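Side-chain contacts in transcription termination factor NusA (Planctomyces limnophilus, PDB 4MTN), which probably takes part in both transcription termination and antitermination, binding the core RNA polymerase and the nascent RNA: residues Ala33-Ser36 / Ala37-His41; Arg66-Asp69 / Arg70-Gly74; Asp311-Thr314 / Arg315-Asp319; Ser384-Ile387 / Glu388-Gln391. All blocks are in the same frame, centred on the assembly; numbering follows the deposited sequence.

How the contacts relate
All four contacts are local, on helices or at their starts. Contacts 1 and 2, with centres about 12 Å apart, share the N-terminal domain and touch where H41 packs on E72; contacts 3 and 4, about 22 Å apart between centres, lie beyond the chain's centre. Contacts 1 and 3 are partly buried, 2 and 4 surface contacts. Two lie wholly within one helix: contact 1 relies on an aliphatic group beneath a guanidinium, contact 4 on an exposed salt bridge. Contacts 2 and 3 are strand-to-helix joints where a glutamate reaches back to a backbone amide, but only in contact 3 does the side chain before the helix return the bond, closing a capping box.

Contact 1. Residues Ala33-Ser36 / Ala37-His41; sequences AILS and AARKH
The pairing of L35 with R39, four residues apart on helix 23-42 of the NusA N-terminal domain, is a worked example of how one turn of an α-helix lays an aliphatic group beneath a flat cation. L35 CG stands 3.4 Å from the plane of the R39 guanidinium, under one face but displaced toward the rim, and the CD2 branch of L35 reaches to 3.3 Å from NH2 of R39. The first torsions set the two chains toward each other. L35 points CG opposite its own backbone N (chi1 -179°), while R39 turns CG the other way, opposite its carbonyl carbon (chi1 -78°), and then runs extended to NE, back along the helix over L35. On the way, R39 CG passes 3.3 Å from L35 O, the same carbonyl that accepts R39 N at 2.8 Å. Regular i to i+4 bonds also join A37 to A33, A38 to I34 and K40 to S36. A38 and L35 both meet I48 of strand 48-52, and A37 meets I76 of helix 70-78. The hydroxyl of S36 is hydrogen-bonded to the carbonyl O of Q32. Toward R39 it is merely a neighbour: S36 OG lies at the edge of the guanidinium, in its plane and 4.0 Å from R39 NH1.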
loop_
_atom_site.group_PDB
_atom_site.type_symbol
_atom_site.label_atom_id
_atom_site.label_comp_id
_atom_site.label_asym_id
_atom_site.label_seq_id
_atom_site.Cartn_x
_atom_site.Cartn_y
_atom_site.Cartn_z
ATOM N N ALA A 33 -31.950 18.977 4.911
ATOM C CA ALA A 33 -32.759 19.110 6.117
ATOM C C ALA A 33 -34.223 19.334 5.753
ATOM O O ALA A 33 -35.122 18.766 6.375
ATOM C CB ALA A 33 -32.242 20.247 6.986
ATOM N N ILE A 34 -34.453 20.165 4.741
ATOM C CA ILE A 34 -35.796 20.406 4.229
ATOM C C ILE A 34 -36.344 19.137 3.585
ATOM O O ILE A 34 -37.515 18.794 3.755
ATOM C CB ILE A 34 -35.813 21.559 3.203
ATOM C CG1 ILE A 34 -35.429 22.877 3.877
ATOM C CG2 ILE A 34 -37.179 21.681 2.542
ATOM C CD1 ILE A 34 -35.395 24.056 2.930
ATOM N N LEU A 35 -35.479 18.441 2.856
ATOM C CA LEU A 35 -35.852 17.203 2.180
ATOM C C LEU A 35 -36.299 16.135 3.173
ATOM O O LEU A 35 -37.309 15.465 2.961
ATOM C CB LEU A 35 -34.681 16.686 1.340
ATOM C CG LEU A 35 -34.904 15.405 0.535
ATOM C CD1 LEU A 35 -36.184 15.494 -0.276
ATOM C CD2 LEU A 35 -33.710 15.147 -0.371
ATOM N N SER A 36 -35.541 15.981 4.255
ATOM C CA SER A 36 -35.881 15.017 5.296
ATOM C C SER A 36 -37.195 15.393 5.971
ATOM O O SER A 36 -37.992 14.525 6.326
ATOM C CB SER A 36 -34.761 14.925 6.333
ATOM O OG SER A 36 -33.590 14.364 5.768
ATOM N N ALA A 37 -37.414 16.693 6.141
ATOM C CA ALA A 37 -38.653 17.191 6.725
ATOM C C ALA A 37 -39.824 16.954 5.780
ATOM O O ALA A 37 -40.955 16.740 6.215
ATOM C CB ALA A 37 -38.527 18.669 7.056
ATOM N N ALA A 38 -39.542 16.991 4.481
ATOM C CA ALA A 38 -40.560 16.753 3.468
ATOM C C ALA A 38 -40.866 15.264 3.345
ATOM O O ALA A 38 -42.005 14.878 3.085
ATOM C CB ALA A 38 -40.119 17.320 2.128
ATOM N N ARG A 39 -39.843 14.433 3.533
ATOM C CA ARG A 39 -40.010 12.984 3.475
ATOM C C ARG A 39 -40.920 12.485 4.590
ATOM O O ARG A 39 -41.759 11.612 4.374
ATOM C CB ARG A 39 -38.658 12.274 3.563
ATOM C CG ARG A 39 -37.848 12.274 2.279
ATOM C CD ARG A 39 -36.747 11.225 2.347
ATOM N NE ARG A 39 -35.832 11.297 1.210
ATOM C CZ ARG A 39 -34.624 11.849 1.258
ATOM N NH1 ARG A 39 -34.177 12.382 2.388
ATOM N NH2 ARG A 39 -33.859 11.866 0.175
ATOM N N LYS A 40 -40.747 13.042 5.784
ATOM C CA LYS A 40 -41.524 12.615 6.940
ATOM C C LYS A 40 -42.985 13.029 6.807
ATOM O O LYS A 40 -43.888 12.284 7.188
ATOM C CB LYS A 40 -40.928 13.188 8.229
ATOM C CG LYS A 40 -41.436 12.514 9.495
ATOM C CD LYS A 40 -40.829 13.136 10.743
ATOM C CE LYS A 40 -41.319 14.560 10.945
ATOM N NZ LYS A 40 -40.814 15.144 12.219
ATOM N N HIS A 41 -43.214 14.223 6.266
ATOM C CA HIS A 41 -44.569 14.738 6.108
ATOM C C HIS A 41 -45.333 14.041 4.983
ATOM O O HIS A 41 -46.439 13.542 5.193
ATOM C CB HIS A 41 -44.530 16.246 5.849
ATOM C CG HIS A 41 -45.884 16.863 5.667
ATOM N ND1 HIS A 41 -46.466 17.027 4.429
ATOM C CD2 HIS A 41 -46.768 17.353 6.568
ATOM C CE1 HIS A 41 -47.652 17.594 4.576
ATOM N NE2 HIS A 41 -47.858 17.801 5.863
#

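Contact 2. Residues Arg66-Asp69 / Arg70-Gly74; sequences REID and RDELG
After R70, the first residue of helix 70-78, whose bent chain leads away to the exposed surface, D71 brings its OD2 to 3.8 Å from D69 CB. E72 carries the main polar contact. Its CG sits between backbone N and carbonyl carbon (chi1 53°), and the extended chain beyond swings back over the helix start so that OE2, through its anti lone pair, accepts D69 N at 3.1 Å. D69 is the N-cap, which makes this one half of a capping box; the reciprocal half is missing, as the D69 side chain forms no capping bond. The two carboxylates come close, with D69 OD2 4.2 Å from E72 OE2, and this may raise their proton affinity slightly. Were E72 shortened to an alanine, the D69 amide would probably lose this acceptor, and I68, whose CB lies 3.4 Å from OE2 of E72, the cover on one side. L73 then supplies the apolar side of this strand-to-helix joint, its CD1 meeting I68 CD1 at 3.7 Å with the two chains at about a right angle. I68 continues inward onto V61 and T63 of strand 59-63 and F42 of helix 23-42. The backbone N of L73 bonds D69 O at 3.0 Å.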
loop_
_atom_site.group_PDB
_atom_site.type_symbol
_atom_site.label_atom_id
_atom_site.label_comp_id
_atom_site.label_asym_id
_atom_site.label_seq_id
_atom_site.Cartn_x
_atom_site.Cartn_y
_atom_site.Cartn_z
ATOM N N ARG A 66 -44.293 17.916 -8.998
ATOM C CA ARG A 66 -45.322 18.915 -8.734
ATOM C C ARG A 66 -44.981 19.760 -7.510
ATOM O O ARG A 66 -44.468 19.248 -6.516
ATOM C CB ARG A 66 -46.682 18.237 -8.544
ATOM C CG ARG A 66 -47.838 19.202 -8.337
ATOM C CD ARG A 66 -49.127 18.461 -8.023
ATOM N NE ARG A 66 -50.229 19.378 -7.746
ATOM C CZ ARG A 66 -50.479 19.906 -6.553
ATOM N NH1 ARG A 66 -49.701 19.610 -5.519
ATOM N NH2 ARG A 66 -51.504 20.732 -6.392
ATOM N N GLU A 67 -45.272 21.054 -7.591
ATOM C CA GLU A 67 -45.036 21.969 -6.481
ATOM C C GLU A 67 -45.954 21.667 -5.303
ATOM O O GLU A 67 -46.992 21.023 -5.460
ATOM C CB GLU A 67 -45.233 23.418 -6.932
ATOM C CG GLU A 67 -44.058 24.007 -7.693
ATOM C CD GLU A 67 -42.883 24.329 -6.790
ATOM O OE1 GLU A 67 -42.680 25.523 -6.488
ATOM O OE2 GLU A 67 -42.160 23.395 -6.389
ATOM N N ILE A 68 -45.564 22.134 -4.121
ATOM C CA ILE A 68 -46.367 21.940 -2.920
ATOM C C ILE A 68 -46.958 23.269 -2.457
ATOM O O ILE A 68 -46.394 24.333 -2.718
ATOM C CB ILE A 68 -45.545 21.310 -1.776
ATOM C CG1 ILE A 68 -44.465 22.275 -1.285
ATOM C CG2 ILE A 68 -44.922 19.997 -2.228
ATOM C CD1 ILE A 68 -43.740 21.795 -0.046
ATOM N N ASP A 69 -48.107 23.198 -1.790
ATOM C CA ASP A 69 -48.810 24.390 -1.323
ATOM C C ASP A 69 -47.948 25.240 -0.397
ATOM O O ASP A 69 -47.125 24.718 0.353
ATOM C CB ASP A 69 -50.104 23.998 -0.605
ATOM C CG ASP A 69 -51.175 23.506 -1.558
ATOM O OD1 ASP A 69 -51.204 23.974 -2.716
ATOM O OD2 ASP A 69 -51.990 22.653 -1.149
ATOM N N ARG A 70 -48.140 26.555 -0.464
ATOM C CA ARG A 70 -47.416 27.489 0.392
ATOM C C ARG A 70 -47.711 27.219 1.863
ATOM O O ARG A 70 -46.863 27.437 2.728
ATOM C CB ARG A 70 -47.784 28.932 0.041
ATOM C CG ARG A 70 -47.491 29.317 -1.399
ATOM C CD ARG A 70 -45.997 29.342 -1.670
ATOM N NE ARG A 70 -45.702 29.730 -3.046
ATOM C CZ ARG A 70 -45.616 30.988 -3.464
ATOM N NH1 ARG A 70 -45.806 31.987 -2.612
ATOM N NH2 ARG A 70 -45.344 31.249 -4.736
ATOM N N ASP A 71 -48.927 26.750 2.131
ATOM C CA ASP A 71 -49.347 26.393 3.480
ATOM C C ASP A 71 -48.437 25.332 4.090
ATOM O O ASP A 71 -47.735 25.591 5.067
ATOM C CB ASP A 71 -50.793 25.897 3.468
ATOM C CG ASP A 71 -51.722 26.833 2.723
ATOM O OD1 ASP A 71 -52.329 27.711 3.372
ATOM O OD2 ASP A 71 -51.842 26.694 1.488
ATOM N N GLU A 72 -48.455 24.139 3.503
ATOM C CA GLU A 72 -47.666 23.018 4.004
ATOM C C GLU A 72 -46.165 23.274 3.890
ATOM O O GLU A 72 -45.377 22.729 4.663
ATOM C CB GLU A 72 -48.038 21.734 3.257
ATOM C CG GLU A 72 -47.971 21.851 1.744
ATOM C CD GLU A 72 -48.444 20.594 1.042
ATOM O OE1 GLU A 72 -48.800 19.621 1.738
ATOM O OE2 GLU A 72 -48.459 20.580 -0.207
ATOM N N LEU A 73 -45.773 24.101 2.925
ATOM C CA LEU A 73 -44.373 24.475 2.767
ATOM C C LEU A 73 -43.926 25.349 3.933
ATOM O O LEU A 73 -42.784 25.263 4.385
ATOM C CB LEU A 73 -44.153 25.203 1.439
ATOM C CG LEU A 73 -42.751 25.753 1.164
ATOM C CD1 LEU A 73 -41.706 24.649 1.243
ATOM C CD2 LEU A 73 -42.703 26.443 -0.190
ATOM N N GLY A 74 -44.838 26.186 4.418
ATOM C CA GLY A 74 -44.566 27.033 5.563
ATOM C C GLY A 74 -44.352 26.222 6.827
ATOM O O GLY A 74 -43.522 26.571 7.666
#

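Contact 3. Residues Asp311-Thr314 / Arg315-Asp319; sequences DVMT and REELD
E317 folds its aliphatic stem over T314, bringing CG to 3.2 Å from OG1 of the threonine, with the two side chains at about a right angle. The threonine hydroxyl occupies the position between its own backbone N and carbonyl carbon (chi1 73°), from where OG1 accepts E317 N at 3.2 Å in a nearly straight bond of 166°. In return E317 sends OE2 back to T314 N, a weak bond of 3.3 Å. Together they form a capping box at the start of the helix leading on to residue 330. The preceding strand, 309-313, is an outer strand of a mixed sheet beside 278-282, an arrangement consistent with the second of the type II KH domains known in NusA. Without the carboxylate, as with a leucine in place of E317, T314 N is likely to lose this acceptor, and the selenomethionine M313 the oxygen OE2 that lies 3.3 Å from its CB. Beyond that point M313 bends at its selenium to carry CE to 3.7 Å from L318 CA. L318 itself packs on L280 and L282 of strand 278-282. R315, itself exposed, turns NE to D319 OD1, a salt bridge of 3.4 Å four residues on.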
loop_
_atom_site.group_PDB
_atom_site.type_symbol
_atom_site.label_atom_id
_atom_site.label_comp_id
_atom_site.label_asym_id
_atom_site.label_seq_id
_atom_site.Cartn_x
_atom_site.Cartn_y
_atom_site.Cartn_z
ATOM N N ASP A 311 16.315 -16.472 -4.545
ATOM C CA ASP A 311 17.010 -17.385 -3.645
ATOM C C ASP A 311 18.501 -17.385 -3.965
ATOM O O ASP A 311 18.915 -17.852 -5.026
ATOM C CB ASP A 311 16.434 -18.798 -3.760
ATOM C CG ASP A 311 16.683 -19.634 -2.520
ATOM O OD1 ASP A 311 17.601 -19.297 -1.743
ATOM O OD2 ASP A 311 15.956 -20.631 -2.322
ATOM N N VAL A 312 19.305 -16.860 -3.046
ATOM C CA VAL A 312 20.738 -16.717 -3.283
ATOM C C VAL A 312 21.542 -17.884 -2.720
ATOM O O VAL A 312 21.542 -18.133 -1.514
ATOM C CB VAL A 312 21.276 -15.407 -2.682
ATOM C CG1 VAL A 312 22.790 -15.348 -2.808
ATOM C CG2 VAL A 312 20.639 -14.216 -3.369
HETATM N N MSE A 313 22.225 -18.595 -3.611
HETATM C CA MSE A 313 23.087 -19.707 -3.231
HETATM C C MSE A 313 24.393 -19.654 -4.014
HETATM O O MSE A 313 24.513 -18.902 -4.981
HETATM C CB MSE A 313 22.394 -21.050 -3.480
HETATM C CG MSE A 313 21.056 -21.220 -2.784
HETATM SE SE MSE A 313 20.191 -22.893 -3.281
HETATM C CE MSE A 313 21.489 -24.133 -2.524
ATOM N N THR A 314 25.371 -20.448 -3.592
ATOM C CA THR A 314 26.574 -20.637 -4.390
ATOM C C THR A 314 26.327 -21.797 -5.346
ATOM O O THR A 314 25.267 -22.421 -5.305
ATOM C CB THR A 314 27.814 -20.922 -3.520
ATOM O OG1 THR A 314 27.743 -22.254 -2.997
ATOM C CG2 THR A 314 27.902 -19.930 -2.370
ATOM N N ARG A 315 27.299 -22.093 -6.202
ATOM C CA ARG A 315 27.151 -23.193 -7.146
ATOM C C ARG A 315 27.400 -24.531 -6.458
ATOM O O ARG A 315 26.726 -25.521 -6.740
ATOM C CB ARG A 315 28.100 -23.024 -8.333
ATOM C CG ARG A 315 27.912 -24.071 -9.421
ATOM C CD ARG A 315 26.552 -23.934 -10.089
ATOM N NE ARG A 315 26.170 -25.143 -10.815
ATOM C CZ ARG A 315 25.090 -25.244 -11.586
ATOM N NH1 ARG A 315 24.284 -24.202 -11.740
ATOM N NH2 ARG A 315 24.819 -26.384 -12.206
ATOM N N GLU A 316 28.371 -24.549 -5.551
ATOM C CA GLU A 316 28.753 -25.771 -4.852
ATOM C C GLU A 316 27.649 -26.261 -3.923
ATOM O O GLU A 316 27.365 -27.457 -3.864
ATOM C CB GLU A 316 30.044 -25.554 -4.056
ATOM C CG GLU A 316 31.300 -25.445 -4.911
ATOM C CD GLU A 316 31.402 -24.121 -5.645
ATOM O OE1 GLU A 316 30.719 -23.158 -5.237
ATOM O OE2 GLU A 316 32.166 -24.045 -6.632
ATOM N N GLU A 317 27.025 -25.336 -3.200
ATOM C CA GLU A 317 25.969 -25.702 -2.265
ATOM C C GLU A 317 24.658 -25.961 -3.001
ATOM O O GLU A 317 23.725 -26.530 -2.438
ATOM C CB GLU A 317 25.781 -24.616 -1.202
ATOM C CG GLU A 317 25.069 -23.367 -1.682
ATOM C CD GLU A 317 25.079 -22.264 -0.641
ATOM O OE1 GLU A 317 25.968 -22.282 0.236
ATOM O OE2 GLU A 317 24.196 -21.382 -0.694
ATOM N N LEU A 318 24.593 -25.541 -4.262
ATOM C CA LEU A 318 23.449 -25.865 -5.105
ATOM C C LEU A 318 23.535 -27.314 -5.566
ATOM O O LEU A 318 22.550 -28.047 -5.514
ATOM C CB LEU A 318 23.371 -24.933 -6.314
ATOM C CG LEU A 318 22.275 -25.288 -7.324
ATOM C CD1 LEU A 318 20.896 -25.174 -6.686
ATOM C CD2 LEU A 318 22.370 -24.419 -8.569
ATOM N N ASP A 319 24.719 -27.717 -6.016
ATOM C CA ASP A 319 24.959 -29.090 -6.447
ATOM C C ASP A 319 24.689 -30.064 -5.307
ATOM O O ASP A 319 24.170 -31.159 -5.519
ATOM C CB ASP A 319 26.395 -29.256 -6.952
ATOM C CG ASP A 319 26.727 -28.305 -8.085
ATOM O OD1 ASP A 319 25.805 -27.930 -8.839
ATOM O OD2 ASP A 319 27.911 -27.933 -8.221
#

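Contact 4. Residues Ser384-Ile387 / Glu388-Gln391; sequences SERI and EKEQ
With CG opposite the backbone N in both R386 (chi1 -173°) and E390 (chi1 -177°), two extended side chains leave the helix from successive turns and converge. R386 NH1 meets E390 OE1 at 3.2 Å in a salt bridge, the familiar i to i+4 pairing on an exposed helix face. The meeting is a single-point one: the guanidinium and carboxylate planes stand 79° apart, a long way from the coplanar arrangement that would let two nitrogens face two oxygens. K389 takes a different route. Bent at its last torsion, the K389 chain slants across the aliphatic part of R386, NZ lying 3.6 Å from R386 CG. The two cationic groups nevertheless remain fairly near, R386 NE being 4.5 Å from K389 NZ, and E390 may offset some of that charge. On another side of the helix, the CG2 branch of I387 touches Q391 NE2 at 3.6 Å, the two chains crossing obliquely. Under these side chains the backbone runs regularly, as in E390 N to R386 O at 2.9 Å. E388 stretches back along its own helix, and its OE2 comes within 3.9 Å of S384 OG. The polar partner of that serine lies elsewhere: S384 OG is hydrogen-bonded to E352 on helix 351-355, whose F351 packs against S384 and I387, and so this side of the long helix 370-399 faces helix 351-355.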
loop_
_atom_site.group_PDB
_atom_site.type_symbol
_atom_site.label_atom_id
_atom_site.label_comp_id
_atom_site.label_asym_id
_atom_site.label_seq_id
_atom_site.Cartn_x
_atom_site.Cartn_y
_atom_site.Cartn_z
ATOM N N SER A 384 7.944 -31.367 5.907
ATOM C CA SER A 384 8.379 -29.996 6.151
ATOM C C SER A 384 8.119 -29.614 7.601
ATOM O O SER A 384 8.940 -28.957 8.241
ATOM C CB SER A 384 7.665 -29.023 5.215
ATOM O OG SER A 384 7.742 -27.697 5.707
ATOM N N GLU A 385 6.971 -30.040 8.115
ATOM C CA GLU A 385 6.584 -29.748 9.488
ATOM C C GLU A 385 7.477 -30.478 10.489
ATOM O O GLU A 385 7.843 -29.921 11.524
ATOM C CB GLU A 385 5.119 -30.122 9.714
ATOM C CG GLU A 385 4.570 -29.717 11.070
ATOM C CD GLU A 385 3.084 -29.990 11.197
ATOM O OE1 GLU A 385 2.464 -30.392 10.189
ATOM O OE2 GLU A 385 2.536 -29.802 12.304
ATOM N N ARG A 386 7.828 -31.722 10.174
ATOM C CA ARG A 386 8.673 -32.521 11.054
ATOM C C ARG A 386 10.109 -32.009 11.062
ATOM O O ARG A 386 10.774 -32.020 12.096
ATOM C CB ARG A 386 8.652 -33.994 10.643
ATOM C CG ARG A 386 9.372 -34.904 11.627
ATOM C CD ARG A 386 9.564 -36.303 11.076
ATOM N NE ARG A 386 10.195 -37.185 12.053
ATOM C CZ ARG A 386 11.508 -37.268 12.248
ATOM N NH1 ARG A 386 12.336 -36.520 11.531
ATOM N NH2 ARG A 386 11.994 -38.100 13.160
ATOM N N ILE A 387 10.582 -31.570 9.901
ATOM C CA ILE A 387 11.925 -31.017 9.781
ATOM C C ILE A 387 12.054 -29.743 10.613
ATOM O O ILE A 387 13.061 -29.535 11.294
ATOM C CB ILE A 387 12.284 -30.723 8.307
ATOM C CG1 ILE A 387 12.604 -32.027 7.572
ATOM C CG2 ILE A 387 13.469 -29.774 8.211
ATOM C CD1 ILE A 387 12.818 -31.854 6.086
ATOM N N GLU A 388 11.022 -28.906 10.576
ATOM C CA GLU A 388 11.021 -27.662 11.336
ATOM C C GLU A 388 11.070 -27.911 12.841
ATOM O O GLU A 388 11.843 -27.273 13.554
ATOM C CB GLU A 388 9.793 -26.818 10.987
ATOM C CG GLU A 388 9.851 -26.181 9.607
ATOM C CD GLU A 388 8.769 -25.139 9.400
ATOM O OE1 GLU A 388 8.196 -24.667 10.405
ATOM O OE2 GLU A 388 8.491 -24.795 8.231
ATOM N N LYS A 389 10.250 -28.841 13.322
ATOM C CA LYS A 389 10.207 -29.141 14.748
ATOM C C LYS A 389 11.453 -29.910 15.188
ATOM O O LYS A 389 11.835 -29.870 16.358
ATOM C CB LYS A 389 8.939 -29.926 15.103
ATOM C CG LYS A 389 8.907 -31.359 14.597
ATOM C CD LYS A 389 7.632 -32.067 15.038
ATOM C CE LYS A 389 7.596 -33.512 14.563
ATOM N NZ LYS A 389 8.692 -34.327 15.157
ATOM N N GLU A 390 12.085 -30.604 14.246
ATOM C CA GLU A 390 13.332 -31.308 14.527
ATOM C C GLU A 390 14.470 -30.309 14.712
ATOM O O GLU A 390 15.377 -30.525 15.514
ATOM C CB GLU A 390 13.664 -32.293 13.405
ATOM C CG GLU A 390 14.910 -33.127 13.657
ATOM C CD GLU A 390 15.237 -34.048 12.498
ATOM O OE1 GLU A 390 14.432 -34.118 11.546
ATOM O OE2 GLU A 390 16.302 -34.701 12.537
ATOM N N GLN A 391 14.413 -29.215 13.959
ATOM C CA GLN A 391 15.395 -28.146 14.089
ATOM C C GLN A 391 15.196 -27.396 15.401
ATOM O O GLN A 391 16.162 -27.046 16.078
ATOM C CB GLN A 391 15.304 -27.179 12.906
ATOM C CG GLN A 391 15.747 -27.776 11.580
ATOM C CD GLN A 391 15.480 -26.854 10.406
ATOM O OE1 GLN A 391 14.911 -25.773 10.566
ATOM N NE2 GLN A 391 15.891 -27.276 9.216
#